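Local coordinates for thiosulfate reductase (Thermus thermophilus, PDB 2VPZ), which probably reduces sulfur compounds such as polysulfide or thiosulfate, using a [4Fe-4S] cluster and a molybdenum atom bound with two molybdopterin guanine dinucleotides, at residues L250-P254 with R689-V693; Y370-P375 with T546-L551; Y374-P380 with Q533-W537; G617-Y623 with L734-R740. All blocks are in the same frame, centred on the assembly; numbering follows the deposited sequence.

Contact 1 (L250-P254 with R689-V693); sequences LPIKP and RKDCV
An arginine of one loop reaches across to a backbone carbonyl of another: R689, just before the edge strand 692-696, meets the loop that follows strand 248-250. Its NH1 donates to P251 O over 3.2 Å, the N-H...O angle being 153° and the oxygen tilted somewhat from the guanidinium plane. P251 is the centre of an inverse gamma turn, closed by a bond from I252 N to L250 O. A bend at chi3 (34°) turns the guanidinium so that one face lies against K253, with K253 CA 3.5 Å from R689 CZ, over the centre of the group. The CD methylene of R689 approaches I252 O, and P254 CD comes within 3.7 Å of R689 NE. E306 pairs with R689 NH1 as well, so this nitrogen serves both a carboxylate and a carbonyl. D691 lies beside the guanidinium, but the placing of its OD2 is doubtful. Deeper in, C692 SG touches P254 CG. K253 sends its amine away to a salt bridge with E613. Behind the loop I252 packs on D257 of helix 257-270 and touches a bound molybdopterin guanine dinucleotide; beyond C692 lies L622 of strand 619-624, the sheet neighbour of strand 692-696.

Contact 2 (Y370-P375 with T546-L551); sequences YLEKYP and TRLQSL
E372 O accepts the shortest sound polar bond here, from R547 NE at 3.0 Å, and the N-H...O line is almost straight at 173°. The oxygen lies in the guanidinium plane, while the donor stands well above the carbonyl plane. A second, weak bond runs from R547 NH2 to L371 O, so neighbouring carbonyls of the loop are both drawn to one arginine. NH1 belongs to a salt bridge with D491, which leaves each of the three guanidinium nitrogens with an acceptor and fixes the rotation of the group. L371 lays its CD1 over one guanidinium face, 3.4 Å from R547 CZ and above its centre; its other methyl, CD2, turns to L551 CD1. The side chains of L371 and L551 cross at about a right angle, and I502 of strand 501-503 touches both. Farther along the helix, L551 CD2 meets Y370 CD2 at 3.3 Å. The other end of the contact belongs to Y374, whose CG lies opposite the backbone N (chi1 -176°), placing CD1 3.7 Å from T546 CG2; P375 CD touches the same methyl. Between these ends the E372 CB methylene covers S550 OG, a hydroxyl with no polar partner in the model. Loop 370-375 is thus held along the last turns of helix 540-551 by an arginine bonded to loop carbonyls, with apolar packing at both ends; with D491 as counter-ion, the arginine's charge is probably well balanced even though the residue is buried.

Contact 3 (Y374-P380 with Q533-W537); sequences YPLPPLP and QYFPW
Y534 and W537 each receive a different end of the proline-rich loop. Y534 OH donates to P378 O over 2.7 Å, with the acceptor in the plane of the ring, at its edge; P377 O also lies near that plane, 3.3 Å from Y534 CE2. P380 points against the tyrosine, its CD 3.6 Å from Y534 CZ, while L379 CD1 closes on CE2 obliquely. Thus P378 O and P380 CD sit at the hydroxyl, with P377 O and L379 CD1 along the CE2 side. At the other end W537 turns an edge to the face of Y374 in a T-shaped pair, centroids 4.9 Å apart and planes at 68°. With chi1 at 42°, W537 CG falls between the backbone N and the carbonyl carbon, which places CD1 over the rim of the tyrosine ring, 3.7 Å from Y374 CZ. W537 CB lies 3.5 Å from Y374 OH. In the middle L376 CD2 rests on P536 CD, and P377 CG touches Q533 CG at 3.6 Å. The next shell comes from three helices: Y543 of helix 540-551 meets the rings of both Y374 and W537, W519 of helix 518-528 backs the indole, and F155 and A159 of helix 149-160 back L376 and Y534. Two irregular loops here pack by aromatic-proline contacts, with a T-shaped pair at one end and a phenol-carbonyl bond at the other, on the protein surface away from the cofactors.

Contact 4 (G617-Y623 with L734-R740); sequences GFYRLLY and LRVNFVR. With MGD (2-amino-5,6-dimercapto-7-methyl-3,7,8a,9-tetrahydro-8-oxa-1,3,9,10-tetraaza-anthracen-4-one guanosine dinucleotide), chain I.
Strands 619-623 and 738-740 pair antiparallel, Y619 with V739 as a hydrogen-bonded pair and R620 with F738 as a non-hydrogen-bonded one, though the short axes are splayed to 109°. The pairing belongs to the mixed sheet of the molybdopterin dinucleotide-binding domain, of the double-psi beta-barrel clan. Y619 and V739 exchange both bonds, Y619 N to V739 O being 2.7 Å, and just before strand 738-740 L621 N donates to N737 O. On the side of R620 and F738 these two side chains run the same way, with F738 CE2 over one face of the guanidinium. The bend at chi3 (-59°) brings R620 NH1 back to R735 O at 2.9 Å, in the planes of both the guanidinium and the carbonyl. At the outer end R740 CD lies over the F618 ring, a CH-pi contact of 3.9 Å to the centroid. A water joins L621 O to L734 O, and N737 ND2 also donates to L734 O, so that this carbonyl takes two donors and a third, weak one from V736 N. Toward the cofactor, R735 crosses Y623 at about a right angle: its CZ is 4.5 Å from the ring centroid, an off-centre cation-pi contact, while the phenol OH is hydrogen-bonded to H333. W336 adds a second aromatic partner to the arginine. L622 CD2 touches the guanine at N7. Extended from CG to NE, R735 reaches the diphosphate, where its NH2 donates to MGD O1B at 2.9 Å and NH1 adds a weak bond to the same oxygen.

How the contacts relate
Contacts 1 and 4 form one neighbourhood, centres 11 Å apart: strands 692-696 and 619-624 lie side by side in the same sheet, with V693 O 2.8 Å from L622 N and V693 N 3.0 Å from R620 O. Their segments alternate along the chain. Contact 1 (I252, P254) and contact 4 (L622, R735) border one molybdopterin guanine dinucleotide; contact 4 also touches the second through Y623 and L734, the Y623 side chain lying about 9 Å from the molybdenum. Contacts 2 and 3 share Y374 and P375, centres 14 Å apart, contact 3 nested, along the chain, inside the loop closed by contact 2. They lie across the chain's centre, contact 2 being 51 Å from contact 1 between centres, away from the cofactors.

Contact 1 (L250-P254 with R689-V693)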
# COMPACT_ATOMS: atom_id res chain seq x y z
N LEU A 250 12.35 -0.86 -24.38
CA LEU A 250 12.37 -0.23 -25.72
C LEU A 250 11.47 -1.10 -26.68
O LEU A 250 11.92 -2.16 -27.16
CB LEU A 250 13.81 -0.07 -26.30
CG LEU A 250 15.03 0.31 -25.42
CD1 LEU A 250 16.22 0.85 -26.27
CD2 LEU A 250 14.63 1.36 -24.37
N PRO A 251 10.17 -0.69 -26.94
CA PRO A 251 9.31 -1.48 -27.85
C PRO A 251 9.68 -1.38 -29.34
O PRO A 251 8.93 -0.80 -30.14
CB PRO A 251 7.88 -1.00 -27.58
CG PRO A 251 7.99 0.24 -26.71
CD PRO A 251 9.47 0.46 -26.36
N ILE A 252 10.81 -1.98 -29.70
CA ILE A 252 11.39 -1.98 -31.05
C ILE A 252 10.54 -2.56 -32.19
O ILE A 252 9.82 -3.55 -32.05
CB ILE A 252 12.81 -2.70 -31.04
CG1 ILE A 252 13.78 -2.01 -31.99
CG2 ILE A 252 12.65 -4.20 -31.39
CD1 ILE A 252 14.93 -2.89 -32.51
N LYS A 253 10.60 -1.91 -33.35
CA LYS A 253 9.87 -2.41 -34.51
C LYS A 253 10.59 -3.74 -34.87
O LYS A 253 11.82 -3.77 -34.96
CB LYS A 253 9.92 -1.39 -35.66
CG LYS A 253 9.93 -2.01 -37.03
CD LYS A 253 9.64 -0.99 -38.12
CE LYS A 253 8.81 -1.61 -39.25
NZ LYS A 253 8.74 -0.74 -40.46
N PRO A 254 9.83 -4.87 -35.06
CA PRO A 254 10.49 -6.15 -35.42
C PRO A 254 11.46 -6.23 -36.62
O PRO A 254 11.14 -5.67 -37.67
CB PRO A 254 9.35 -7.14 -35.58
CG PRO A 254 8.22 -6.59 -34.79
CD PRO A 254 8.39 -5.06 -34.83
N ARG A 689 3.05 -4.63 -29.61
CA ARG A 689 2.86 -3.66 -30.70
C ARG A 689 1.65 -4.15 -31.58
O ARG A 689 1.22 -5.31 -31.45
CB ARG A 689 4.13 -3.52 -31.55
CG ARG A 689 5.40 -3.10 -30.76
CD ARG A 689 6.67 -3.02 -31.64
NE ARG A 689 6.39 -2.58 -33.01
CZ ARG A 689 6.65 -1.39 -33.53
NH1 ARG A 689 7.21 -0.44 -32.79
NH2 ARG A 689 6.34 -1.13 -34.79
N LYS A 690 1.10 -3.29 -32.45
CA LYS A 690 -0.06 -3.57 -33.31
C LYS A 690 0.25 -4.37 -34.61
O LYS A 690 -0.65 -4.88 -35.29
CB LYS A 690 -0.81 -2.27 -33.67
CG LYS A 690 -1.36 -1.49 -32.46
CD LYS A 690 -2.18 -0.25 -32.84
CE LYS A 690 -2.61 0.56 -31.59
NZ LYS A 690 -3.78 1.47 -31.82
N ASP A 691 1.56 -4.44 -34.88
CA ASP A 691 2.33 -5.12 -35.97
C ASP A 691 2.37 -6.63 -35.81
O ASP A 691 2.79 -7.36 -36.71
CB ASP A 691 3.85 -4.97 -35.87
CG ASP A 691 4.37 -3.59 -36.02
OD1 ASP A 691 4.06 -2.95 -37.02
OD2 ASP A 691 5.18 -3.21 -35.15
N CYS A 692 2.17 -7.04 -34.57
CA CYS A 692 2.41 -8.40 -34.18
C CYS A 692 1.36 -9.13 -33.46
O CYS A 692 0.38 -8.56 -32.97
CB CYS A 692 3.68 -8.44 -33.30
SG CYS A 692 5.20 -7.76 -33.96
N VAL A 693 1.66 -10.41 -33.34
CA VAL A 693 0.87 -11.41 -32.66
C VAL A 693 1.92 -12.44 -32.12
O VAL A 693 3.00 -12.63 -32.70
CB VAL A 693 -0.19 -12.00 -33.71
CG1 VAL A 693 -0.09 -13.50 -33.83
CG2 VAL A 693 -1.62 -11.56 -33.31

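Contact 2 (Y370-P375 with T546-L551)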
# COMPACT_ATOMS: atom_id res chain seq x y z
N TYR A 370 38.80 -31.75 -17.59
CA TYR A 370 39.64 -32.85 -18.05
C TYR A 370 39.07 -34.23 -17.61
O TYR A 370 38.98 -34.54 -16.42
CB TYR A 370 41.11 -32.73 -17.58
CG TYR A 370 41.95 -33.97 -17.92
CD1 TYR A 370 42.27 -34.28 -19.25
CD2 TYR A 370 42.33 -34.88 -16.93
CE1 TYR A 370 42.94 -35.49 -19.59
CE2 TYR A 370 43.00 -36.08 -17.24
CZ TYR A 370 43.31 -36.38 -18.58
OH TYR A 370 43.97 -37.55 -18.90
N LEU A 371 38.61 -35.03 -18.57
CA LEU A 371 38.11 -36.40 -18.36
C LEU A 371 38.55 -37.01 -19.67
O LEU A 371 38.11 -36.60 -20.75
CB LEU A 371 36.59 -36.54 -18.22
CG LEU A 371 36.02 -37.63 -17.27
CD1 LEU A 371 34.87 -38.34 -17.99
CD2 LEU A 371 37.05 -38.68 -16.83
N GLU A 372 39.41 -37.98 -19.56
CA GLU A 372 39.99 -38.59 -20.72
C GLU A 372 39.07 -39.56 -21.47
O GLU A 372 38.36 -40.35 -20.86
CB GLU A 372 41.31 -39.16 -20.23
CG GLU A 372 41.77 -40.42 -20.78
CD GLU A 372 43.27 -40.39 -20.86
OE1 GLU A 372 43.94 -41.05 -20.02
OE2 GLU A 372 43.75 -39.66 -21.75
N LYS A 373 39.03 -39.45 -22.80
CA LYS A 373 38.17 -40.30 -23.62
C LYS A 373 38.49 -41.79 -23.45
O LYS A 373 39.57 -42.15 -22.99
CB LYS A 373 38.22 -39.89 -25.11
CG LYS A 373 37.39 -38.63 -25.44
CD LYS A 373 37.64 -38.10 -26.86
CE LYS A 373 37.00 -39.00 -27.94
NZ LYS A 373 35.49 -38.89 -28.08
N TYR A 374 37.53 -42.65 -23.78
CA TYR A 374 37.74 -44.09 -23.68
C TYR A 374 38.61 -44.42 -24.92
O TYR A 374 38.21 -44.03 -26.03
CB TYR A 374 36.39 -44.81 -23.73
CG TYR A 374 36.49 -46.30 -23.55
CD1 TYR A 374 36.16 -46.89 -22.33
CD2 TYR A 374 36.90 -47.12 -24.60
CE1 TYR A 374 36.23 -48.27 -22.16
CE2 TYR A 374 36.98 -48.52 -24.44
CZ TYR A 374 36.64 -49.10 -23.21
OH TYR A 374 36.68 -50.47 -23.03
N PRO A 375 39.77 -45.15 -24.76
CA PRO A 375 40.70 -45.51 -25.85
C PRO A 375 40.20 -46.32 -27.04
O PRO A 375 39.79 -47.48 -26.91
CB PRO A 375 41.84 -46.25 -25.13
CG PRO A 375 41.55 -46.08 -23.65
CD PRO A 375 40.05 -45.99 -23.60
N THR A 546 36.84 -46.85 -16.73
CA THR A 546 38.05 -46.46 -17.47
C THR A 546 38.38 -44.94 -17.39
O THR A 546 39.53 -44.55 -17.08
CB THR A 546 37.93 -46.97 -18.98
OG1 THR A 546 38.22 -48.37 -19.05
CG2 THR A 546 38.84 -46.18 -19.92
N ARG A 547 37.38 -44.07 -17.61
CA ARG A 547 37.51 -42.61 -17.52
C ARG A 547 37.71 -42.16 -16.03
O ARG A 547 38.41 -41.16 -15.74
CB ARG A 547 36.27 -41.92 -18.18
CG ARG A 547 35.67 -42.68 -19.42
CD ARG A 547 34.74 -41.81 -20.35
NE ARG A 547 35.36 -40.58 -20.84
CZ ARG A 547 34.73 -39.48 -21.24
NH1 ARG A 547 33.41 -39.43 -21.20
NH2 ARG A 547 35.41 -38.40 -21.64
N LEU A 548 37.17 -42.92 -15.08
CA LEU A 548 37.31 -42.60 -13.66
C LEU A 548 38.73 -43.03 -13.15
O LEU A 548 39.30 -42.39 -12.24
CB LEU A 548 36.08 -43.15 -12.87
CG LEU A 548 34.79 -42.37 -13.29
CD1 LEU A 548 33.60 -42.69 -12.37
CD2 LEU A 548 35.08 -40.84 -13.28
N GLN A 549 39.33 -44.03 -13.80
CA GLN A 549 40.72 -44.48 -13.52
C GLN A 549 41.62 -43.26 -13.77
O GLN A 549 42.41 -42.84 -12.90
CB GLN A 549 41.13 -45.58 -14.50
CG GLN A 549 41.20 -46.98 -13.90
CD GLN A 549 40.90 -48.09 -14.91
OE1 GLN A 549 41.22 -47.97 -16.10
NE2 GLN A 549 40.30 -49.18 -14.43
N SER A 550 41.50 -42.73 -14.98
CA SER A 550 42.23 -41.54 -15.43
C SER A 550 42.23 -40.44 -14.39
O SER A 550 43.26 -39.86 -14.07
CB SER A 550 41.63 -40.94 -16.71
OG SER A 550 41.50 -39.52 -16.61
N LEU A 551 41.07 -40.10 -13.86
CA LEU A 551 41.08 -38.98 -12.94
C LEU A 551 41.51 -39.26 -11.51
O LEU A 551 41.83 -38.34 -10.76
CB LEU A 551 39.75 -38.22 -12.99
CG LEU A 551 39.56 -37.46 -14.32
CD1 LEU A 551 38.17 -36.78 -14.35
CD2 LEU A 551 40.70 -36.43 -14.51

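Contact 3 (Y374-P380 with Q533-W537)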
# COMPACT_ATOMS: atom_id res chain seq x y z
N TYR A 374 37.53 -42.65 -23.78
CA TYR A 374 37.74 -44.09 -23.68
C TYR A 374 38.61 -44.42 -24.92
O TYR A 374 38.21 -44.03 -26.03
CB TYR A 374 36.39 -44.81 -23.73
CG TYR A 374 36.49 -46.30 -23.55
CD1 TYR A 374 36.16 -46.89 -22.33
CD2 TYR A 374 36.90 -47.12 -24.60
CE1 TYR A 374 36.23 -48.27 -22.16
CE2 TYR A 374 36.98 -48.52 -24.44
CZ TYR A 374 36.64 -49.10 -23.21
OH TYR A 374 36.68 -50.47 -23.03
N PRO A 375 39.77 -45.15 -24.76
CA PRO A 375 40.70 -45.51 -25.85
C PRO A 375 40.20 -46.32 -27.04
O PRO A 375 39.79 -47.48 -26.91
CB PRO A 375 41.84 -46.25 -25.13
CG PRO A 375 41.55 -46.08 -23.65
CD PRO A 375 40.05 -45.99 -23.60
N LEU A 376 40.28 -45.71 -28.21
CA LEU A 376 39.77 -46.34 -29.41
C LEU A 376 40.48 -45.93 -30.71
O LEU A 376 41.25 -44.95 -30.74
CB LEU A 376 38.26 -46.00 -29.55
CG LEU A 376 37.12 -46.30 -28.55
CD1 LEU A 376 35.80 -45.68 -29.08
CD2 LEU A 376 36.95 -47.82 -28.34
N PRO A 377 40.27 -46.72 -31.78
CA PRO A 377 40.88 -46.39 -33.07
C PRO A 377 40.23 -45.06 -33.56
O PRO A 377 39.08 -44.77 -33.17
CB PRO A 377 40.48 -47.54 -34.01
CG PRO A 377 39.94 -48.65 -33.13
CD PRO A 377 39.74 -48.09 -31.74
N PRO A 378 40.94 -44.22 -34.35
CA PRO A 378 40.30 -42.98 -34.81
C PRO A 378 39.00 -43.31 -35.58
O PRO A 378 38.86 -44.40 -36.15
CB PRO A 378 41.35 -42.37 -35.73
CG PRO A 378 42.62 -42.67 -35.01
CD PRO A 378 42.39 -44.14 -34.55
N LEU A 379 38.05 -42.39 -35.62
CA LEU A 379 36.79 -42.61 -36.32
C LEU A 379 36.89 -42.40 -37.87
O LEU A 379 37.66 -41.52 -38.31
CB LEU A 379 35.69 -41.68 -35.75
CG LEU A 379 34.64 -41.95 -34.64
CD1 LEU A 379 34.76 -43.36 -34.05
CD2 LEU A 379 34.78 -40.88 -33.55
N PRO A 380 36.20 -43.23 -38.72
CA PRO A 380 36.37 -42.89 -40.14
C PRO A 380 36.29 -41.33 -40.38
O PRO A 380 37.20 -40.75 -40.98
CB PRO A 380 35.23 -43.65 -40.82
CG PRO A 380 35.07 -44.92 -39.99
CD PRO A 380 35.55 -44.54 -38.56
N GLN A 533 35.31 -52.87 -33.14
CA GLN A 533 36.49 -52.15 -32.56
C GLN A 533 35.96 -50.91 -31.82
O GLN A 533 36.53 -50.48 -30.79
CB GLN A 533 37.56 -51.75 -33.60
CG GLN A 533 37.22 -50.56 -34.46
CD GLN A 533 37.02 -50.95 -35.91
OE1 GLN A 533 37.77 -50.52 -36.80
NE2 GLN A 533 36.02 -51.81 -36.16
N TYR A 534 34.90 -50.34 -32.37
CA TYR A 534 34.18 -49.25 -31.69
C TYR A 534 33.05 -50.15 -30.97
O TYR A 534 32.48 -51.07 -31.57
CB TYR A 534 33.62 -48.16 -32.70
CG TYR A 534 34.58 -47.63 -33.82
CD1 TYR A 534 34.50 -48.14 -35.11
CD2 TYR A 534 35.59 -46.65 -33.57
CE1 TYR A 534 35.36 -47.73 -36.14
CE2 TYR A 534 36.48 -46.23 -34.61
CZ TYR A 534 36.35 -46.78 -35.88
OH TYR A 534 37.22 -46.42 -36.89
N PHE A 535 32.84 -49.96 -29.66
CA PHE A 535 31.91 -50.76 -28.80
C PHE A 535 32.49 -52.00 -28.14
O PHE A 535 31.71 -52.78 -27.57
CB PHE A 535 30.69 -51.15 -29.60
CG PHE A 535 29.93 -50.07 -30.13
CD1 PHE A 535 29.93 -49.76 -31.47
CD2 PHE A 535 29.28 -49.20 -29.23
CE1 PHE A 535 29.33 -48.61 -31.95
CE2 PHE A 535 28.65 -48.04 -29.67
CZ PHE A 535 28.69 -47.74 -31.04
N PRO A 536 33.85 -52.12 -28.10
CA PRO A 536 34.46 -53.29 -27.46
C PRO A 536 33.95 -53.60 -26.04
O PRO A 536 33.54 -54.73 -25.76
CB PRO A 536 35.94 -52.97 -27.52
CG PRO A 536 35.94 -51.53 -27.15
CD PRO A 536 34.73 -50.96 -27.95
N TRP A 537 34.02 -52.61 -25.15
CA TRP A 537 33.52 -52.74 -23.75
C TRP A 537 32.18 -53.50 -23.70
O TRP A 537 31.29 -53.21 -24.50
CB TRP A 537 33.33 -51.35 -23.08
CG TRP A 537 32.68 -50.31 -23.98
CD1 TRP A 537 33.32 -49.50 -24.87
CD2 TRP A 537 31.28 -49.97 -24.09
NE1 TRP A 537 32.42 -48.70 -25.52
CE2 TRP A 537 31.16 -48.96 -25.06
CE3 TRP A 537 30.10 -50.42 -23.45
CZ2 TRP A 537 29.92 -48.38 -25.43
CZ3 TRP A 537 28.85 -49.85 -23.81
CH2 TRP A 537 28.78 -48.85 -24.80

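Contact 4 (G617-Y623 with L734-R740)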
# COMPACT_ATOMS: atom_id res chain seq x y z
N GLY A 617 -4.06 -6.67 -43.04
CA GLY A 617 -4.99 -7.71 -42.59
C GLY A 617 -4.23 -8.84 -41.86
O GLY A 617 -4.82 -9.75 -41.26
N PHE A 618 -2.90 -8.77 -41.89
CA PHE A 618 -1.99 -9.77 -41.29
C PHE A 618 -1.10 -9.25 -40.13
O PHE A 618 -1.00 -8.04 -39.93
CB PHE A 618 -1.06 -10.36 -42.36
CG PHE A 618 -1.73 -11.33 -43.32
CD1 PHE A 618 -2.48 -10.87 -44.40
CD2 PHE A 618 -1.58 -12.71 -43.14
CE1 PHE A 618 -3.09 -11.76 -45.28
CE2 PHE A 618 -2.17 -13.62 -44.01
CZ PHE A 618 -2.92 -13.15 -45.09
N TYR A 619 -0.47 -10.16 -39.40
CA TYR A 619 0.44 -9.82 -38.29
C TYR A 619 1.71 -10.68 -38.32
O TYR A 619 1.66 -11.80 -38.81
CB TYR A 619 -0.23 -10.02 -36.93
CG TYR A 619 -1.46 -9.19 -36.73
CD1 TYR A 619 -2.72 -9.67 -37.13
CD2 TYR A 619 -1.38 -7.91 -36.19
CE1 TYR A 619 -3.86 -8.88 -37.01
CE2 TYR A 619 -2.51 -7.10 -36.06
CZ TYR A 619 -3.75 -7.59 -36.47
OH TYR A 619 -4.87 -6.80 -36.34
N ARG A 620 2.84 -10.17 -37.83
CA ARG A 620 4.03 -11.00 -37.79
C ARG A 620 3.77 -12.01 -36.64
O ARG A 620 3.23 -11.64 -35.60
CB ARG A 620 5.31 -10.19 -37.53
CG ARG A 620 6.62 -10.99 -37.74
CD ARG A 620 7.87 -10.12 -37.49
NE ARG A 620 7.95 -8.95 -38.36
CZ ARG A 620 8.40 -8.92 -39.61
NH1 ARG A 620 8.84 -10.03 -40.20
NH2 ARG A 620 8.42 -7.77 -40.29
N LEU A 621 4.13 -13.28 -36.85
CA LEU A 621 3.94 -14.39 -35.92
C LEU A 621 5.19 -14.50 -35.02
O LEU A 621 6.25 -14.92 -35.50
CB LEU A 621 3.76 -15.70 -36.69
CG LEU A 621 2.99 -16.94 -36.17
CD1 LEU A 621 3.68 -18.24 -36.62
CD2 LEU A 621 2.87 -16.87 -34.65
N LEU A 622 5.09 -14.07 -33.75
CA LEU A 622 6.23 -14.15 -32.83
C LEU A 622 5.94 -15.42 -31.97
O LEU A 622 4.81 -15.90 -31.93
CB LEU A 622 6.38 -12.86 -32.00
CG LEU A 622 6.54 -11.50 -32.75
CD1 LEU A 622 6.75 -10.32 -31.76
CD2 LEU A 622 7.71 -11.56 -33.76
N TYR A 623 6.95 -15.99 -31.31
CA TYR A 623 6.71 -17.21 -30.56
C TYR A 623 7.76 -17.33 -29.45
O TYR A 623 8.75 -16.61 -29.44
CB TYR A 623 6.78 -18.39 -31.53
CG TYR A 623 8.08 -18.45 -32.29
CD1 TYR A 623 9.22 -19.04 -31.74
CD2 TYR A 623 8.24 -17.79 -33.54
CE1 TYR A 623 10.46 -18.99 -32.37
CE2 TYR A 623 9.47 -17.74 -34.18
CZ TYR A 623 10.59 -18.34 -33.59
OH TYR A 623 11.82 -18.29 -34.20
N LEU A 734 12.98 -17.84 -38.83
CA LEU A 734 11.55 -18.15 -38.67
C LEU A 734 10.50 -17.01 -38.60
O LEU A 734 9.35 -17.20 -39.02
CB LEU A 734 11.36 -19.09 -37.46
CG LEU A 734 11.93 -20.51 -37.52
CD1 LEU A 734 11.58 -21.27 -36.23
CD2 LEU A 734 11.39 -21.27 -38.76
N ARG A 735 10.89 -15.85 -38.08
CA ARG A 735 10.04 -14.65 -37.85
C ARG A 735 9.69 -13.85 -39.10
O ARG A 735 9.40 -12.66 -39.07
CB ARG A 735 10.71 -13.75 -36.78
CG ARG A 735 11.07 -14.59 -35.53
CD ARG A 735 11.39 -13.91 -34.18
NE ARG A 735 11.46 -14.97 -33.16
CZ ARG A 735 12.06 -14.94 -31.98
NH1 ARG A 735 12.70 -13.87 -31.56
NH2 ARG A 735 12.04 -16.03 -31.22
N VAL A 736 9.64 -14.58 -40.19
CA VAL A 736 9.44 -14.08 -41.53
C VAL A 736 8.01 -14.50 -42.02
O VAL A 736 7.57 -14.16 -43.13
CB VAL A 736 10.71 -14.69 -42.28
CG1 VAL A 736 10.31 -15.57 -43.43
CG2 VAL A 736 11.75 -13.62 -42.59
N ASN A 737 7.27 -15.20 -41.15
CA ASN A 737 5.90 -15.64 -41.45
C ASN A 737 4.87 -14.65 -40.90
O ASN A 737 5.07 -14.04 -39.85
CB ASN A 737 5.64 -17.06 -40.90
CG ASN A 737 6.45 -18.13 -41.65
OD1 ASN A 737 6.04 -18.62 -42.70
ND2 ASN A 737 7.62 -18.48 -41.09
N PHE A 738 3.78 -14.48 -41.65
CA PHE A 738 2.69 -13.58 -41.32
C PHE A 738 1.42 -14.42 -41.17
O PHE A 738 1.23 -15.42 -41.88
CB PHE A 738 2.55 -12.51 -42.43
CG PHE A 738 3.86 -11.79 -42.78
CD1 PHE A 738 4.42 -11.90 -44.05
CD2 PHE A 738 4.55 -11.03 -41.81
CE1 PHE A 738 5.65 -11.27 -44.37
CE2 PHE A 738 5.78 -10.38 -42.12
CZ PHE A 738 6.33 -10.50 -43.40
N VAL A 739 0.57 -14.01 -40.24
CA VAL A 739 -0.64 -14.73 -39.92
C VAL A 739 -1.83 -13.77 -39.72
O VAL A 739 -1.63 -12.62 -39.31
CB VAL A 739 -0.35 -15.55 -38.62
CG1 VAL A 739 -0.71 -14.72 -37.38
CG2 VAL A 739 -1.04 -16.89 -38.66
N ARG A 740 -3.06 -14.21 -40.05
CA ARG A 740 -4.27 -13.40 -39.82
C ARG A 740 -5.27 -14.24 -39.00
O ARG A 740 -5.22 -15.47 -39.01
CB ARG A 740 -4.89 -12.93 -41.12
CG ARG A 740 -5.49 -14.04 -41.86
CD ARG A 740 -5.82 -13.68 -43.26
NE ARG A 740 -7.02 -14.41 -43.55
CZ ARG A 740 -7.08 -15.47 -44.31
NH1 ARG A 740 -5.97 -15.90 -44.87
NH2 ARG A 740 -8.22 -16.14 -44.48
PB MGD I . 14.52 -15.17 -27.89
O1B MGD I . 14.08 -15.61 -29.23
O2B MGD I . 15.67 -14.30 -27.74
O3B MGD I . 14.63 -16.62 -27.23
O3A MGD I . 14.54 -18.55 -25.58
PA MGD I . 15.34 -17.24 -25.93
O1A MGD I . 16.69 -17.73 -26.16
O2A MGD I . 15.25 -16.32 -24.80
O5' MGD I . 13.34 -14.46 -27.16
C5' MGD I . 11.93 -14.64 -27.30
C4' MGD I . 11.49 -13.19 -27.24
O4' MGD I . 12.00 -12.67 -28.46
C3' MGD I . 9.96 -12.88 -27.29
O3' MGD I . 9.59 -11.93 -26.26
C2' MGD I . 9.72 -12.22 -28.67
O2' MGD I . 8.94 -11.05 -28.49
C1' MGD I . 11.09 -11.70 -29.01
N9 MGD I . 11.35 -11.14 -30.37
C8 MGD I . 10.76 -11.54 -31.54
N7 MGD I . 11.21 -10.82 -32.60
C5 MGD I . 12.09 -9.92 -32.10
C6 MGD I . 12.87 -8.79 -32.66
O6 MGD I . 12.83 -8.63 -33.89
N1 MGD I . 13.64 -8.07 -31.85
C2 MGD I . 13.68 -8.28 -30.51
N2 MGD I . 14.50 -7.51 -29.71
N3 MGD I . 12.98 -9.30 -29.91
C4 MGD I . 12.19 -10.13 -30.64
C10 MGD I . 14.61 -19.84 -26.16
C11 MGD I . 15.51 -20.61 -25.26
O11 MGD I . 14.83 -20.81 -24.01
C12 MGD I . 16.13 -21.87 -25.92
S12 MGD I . 16.91 -21.80 -27.40
C13 MGD I . 16.09 -23.12 -25.33
S13 MGD I . 16.89 -24.44 -26.05
C14 MGD I . 15.36 -23.35 -24.03
N15 MGD I . 14.10 -23.97 -24.12
C16 MGD I . 13.14 -23.80 -23.14
C17 MGD I . 11.79 -24.47 -23.13
O17 MGD I . 11.50 -25.29 -24.04
N18 MGD I . 10.93 -24.24 -22.08
C19 MGD I . 11.30 -23.33 -21.13
N19 MGD I . 10.41 -23.07 -20.19
N20 MGD I . 12.48 -22.64 -21.07
C21 MGD I . 13.42 -22.89 -22.03
N22 MGD I . 14.58 -22.26 -22.07
C23 MGD I . 15.31 -22.03 -23.28
O HOH W 1 7.06 -17.02 -37.45